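Local coordinates for nudix Hydrolase, RenU (Mycolicibacterium smegmatis, PDB 6UUF), which probably hydrolyses nucleoside diphosphate-linked substrates, perhaps NADH, as a magnesium-dependent member of the Nudix hydrolase family, at residues A38-H43 and L129-E134. The protein carries 3 engineered substitutions. Numbering follows the deposited sequence.
Sequences AVLLQH and LRWVLE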
loop_
_atom_site.group_PDB
_atom_site.type_symbol
_atom_site.label_atom_id
_atom_site.label_comp_id
_atom_site.label_asym_id
_atom_site.label_seq_id
_atom_site.Cartn_x
_atom_site.Cartn_y
_atom_site.Cartn_z
ATOM N N ALA A 38 -2.971 14.388 -2.618
ATOM C CA ALA A 38 -3.858 13.271 -2.309
ATOM C C ALA A 38 -3.176 11.909 -2.404
ATOM O O ALA A 38 -2.215 11.749 -3.117
ATOM C CB ALA A 38 -5.095 13.292 -3.207
ATOM N N VAL A 39 -3.715 10.917 -1.693
ATOM C CA VAL A 39 -3.269 9.539 -1.826
ATOM C C VAL A 39 -4.420 8.616 -2.227
ATOM O O VAL A 39 -5.593 8.855 -1.920
ATOM C CB VAL A 39 -2.513 9.032 -0.557
ATOM C CG1 VAL A 39 -1.353 9.975 -0.230
ATOM C CG2 VAL A 39 -3.413 8.936 0.633
ATOM N N LEU A 40 -4.084 7.545 -2.930
ATOM C CA LEU A 40 -5.102 6.673 -3.479
ATOM C C LEU A 40 -5.348 5.580 -2.497
ATOM O O LEU A 40 -4.450 4.822 -2.224
ATOM C CB LEU A 40 -4.661 6.103 -4.823
ATOM C CG LEU A 40 -5.638 5.070 -5.377
ATOM C CD1 LEU A 40 -6.939 5.765 -5.723
ATOM C CD2 LEU A 40 -5.065 4.367 -6.581
ATOM N N LEU A 41 -6.557 5.462 -1.962
ATOM C CA LEU A 41 -6.812 4.379 -1.033
ATOM C C LEU A 41 -7.871 3.447 -1.569
ATOM O O LEU A 41 -8.733 3.833 -2.362
ATOM C CB LEU A 41 -7.231 4.871 0.354
ATOM C CG LEU A 41 -6.295 5.853 1.032
ATOM C CD1 LEU A 41 -6.864 6.379 2.353
ATOM C CD2 LEU A 41 -4.982 5.175 1.248
ATOM N N GLN A 42 -7.793 2.237 -1.051
ATOM C CA GLN A 42 -8.669 1.157 -1.384
ATOM C C GLN A 42 -9.563 0.822 -0.185
ATOM O O GLN A 42 -9.068 0.615 0.927
ATOM C CB GLN A 42 -7.841 -0.060 -1.758
ATOM C CG GLN A 42 -8.658 -1.186 -2.353
ATOM C CD GLN A 42 -7.843 -2.444 -2.457
ATOM O OE1 GLN A 42 -7.208 -2.858 -1.487
ATOM N NE2 GLN A 42 -7.872 -3.072 -3.623
ATOM N N HIS A 43 -10.874 0.808 -0.447
ATOM C CA HIS A 43 -11.877 0.375 0.521
ATOM C C HIS A 43 -12.043 -1.131 0.375
ATOM O O HIS A 43 -12.378 -1.625 -0.710
ATOM C CB HIS A 43 -13.193 1.047 0.234
ATOM C CG HIS A 43 -14.230 0.807 1.287
ATOM N ND1 HIS A 43 -13.996 1.018 2.629
ATOM C CD2 HIS A 43 -15.517 0.390 1.193
ATOM C CE1 HIS A 43 -15.091 0.739 3.317
ATOM N NE2 HIS A 43 -16.027 0.355 2.470
ATOM N N LEU A 129 -12.073 2.670 -4.832
ATOM C CA LEU A 129 -10.819 3.379 -4.750
ATOM C C LEU A 129 -11.143 4.852 -4.715
ATOM O O LEU A 129 -12.001 5.336 -5.460
ATOM C CB LEU A 129 -9.984 3.092 -5.958
ATOM C CG LEU A 129 -9.472 1.671 -5.991
ATOM C CD1 LEU A 129 -9.388 1.231 -7.448
ATOM C CD2 LEU A 129 -8.142 1.629 -5.242
ATOM N N ARG A 130 -10.428 5.573 -3.862
ATOM C CA ARG A 130 -10.688 6.964 -3.692
ATOM C C ARG A 130 -9.398 7.743 -3.402
ATOM O O ARG A 130 -8.538 7.328 -2.583
ATOM C CB ARG A 130 -11.680 7.117 -2.548
ATOM C CG ARG A 130 -12.431 8.427 -2.610
ATOM C CD ARG A 130 -13.094 8.701 -1.278
ATOM N NE ARG A 130 -14.353 7.967 -1.099
ATOM C CZ ARG A 130 -15.044 7.900 0.046
ATOM N NH1 ARG A 130 -14.613 8.488 1.191
ATOM N NH2 ARG A 130 -16.177 7.229 0.043
ATOM N N TRP A 131 -9.272 8.856 -4.111
ATOM C CA TRP A 131 -8.229 9.804 -3.860
ATOM C C TRP A 131 -8.617 10.558 -2.622
ATOM O O TRP A 131 -9.736 11.056 -2.543
ATOM C CB TRP A 131 -8.070 10.714 -5.057
ATOM C CG TRP A 131 -7.377 10.040 -6.187
ATOM C CD1 TRP A 131 -7.946 9.535 -7.333
ATOM C CD2 TRP A 131 -5.981 9.774 -6.279
ATOM N NE1 TRP A 131 -6.977 8.991 -8.130
ATOM C CE2 TRP A 131 -5.764 9.119 -7.523
ATOM C CE3 TRP A 131 -4.877 10.037 -5.430
ATOM C CZ2 TRP A 131 -4.492 8.702 -7.944
ATOM C CZ3 TRP A 131 -3.613 9.650 -5.844
ATOM C CH2 TRP A 131 -3.423 8.982 -7.102
ATOM N N VAL A 132 -7.727 10.615 -1.641
ATOM C CA VAL A 132 -8.051 11.210 -0.314
ATOM C C VAL A 132 -6.954 12.196 0.046
ATOM O O VAL A 132 -5.783 11.867 0.011
ATOM C CB VAL A 132 -8.134 10.138 0.776
ATOM C CG1 VAL A 132 -8.341 10.730 2.177
ATOM C CG2 VAL A 132 -9.259 9.166 0.445
ATOM N N LEU A 133 -7.310 13.424 0.358
ATOM C CA LEU A 133 -6.292 14.383 0.800
ATOM C C LEU A 133 -5.497 13.779 1.963
ATOM O O LEU A 133 -6.091 13.179 2.840
ATOM C CB LEU A 133 -6.913 15.718 1.197
ATOM C CG LEU A 133 -7.429 16.531 0.008
ATOM C CD1 LEU A 133 -8.321 17.678 0.477
ATOM C CD2 LEU A 133 -6.293 17.053 -0.838
ATOM N N GLU A 134 -4.165 13.891 1.899
ATOM C CA GLU A 134 -3.282 13.407 2.943
ATOM C C GLU A 134 -3.696 13.763 4.361
ATOM O O GLU A 134 -3.650 12.924 5.244
ATOM C CB GLU A 134 -1.879 13.972 2.741
ATOM C CG GLU A 134 -1.027 13.255 1.738
ATOM C CD GLU A 134 0.451 13.638 1.877
ATOM O OE1 GLU A 134 0.754 14.852 1.678
ATOM O OE2 GLU A 134 1.284 12.737 2.211
#
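Val39 and Val132 form an antiparallel hydrogen-bonded pair, as do Leu41 and Arg130. In the first pair, Val39 N donates to Val132 O and Val132 N to Val39 O, each at 2.8 Å. In the second, Leu41 N donates to Arg130 O, almost straight at the hydrogen (178°). Arg130 N returns a bond to Leu41 O at 2.9 Å. Three of these carbonyls also take a CA-H...O contact; the shortest is Leu129 CA to Leu41 O, 3.2 Å. Leu40 CB sits over one face of the Trp131 indole, 3.8 Å from the centroid of the six-membered ring, in a CH-pi contact. With CG anti to the carbonyl carbon (chi1 -75°), the ring reaches over strand 37-44, and its NE1 bonds to Leu118 O. Replacing the indole with an alanine's methyl would probably cost Leu40 CB its CH-pi partner and leave Leu118 O without this donor. Gln42 NE2 bonds to Ser126 OG, and Arg130 NE forms a salt bridge with Glu128. Strand 126-133 pairs with strand 37-44 in the mixed sheet of the Nudix fold. Trp131 also touches Leu28 and Ala30 of strand 23-31, Leu41 packs on strand 54-60, and Gln42 and Leu129 meet helix 67-79.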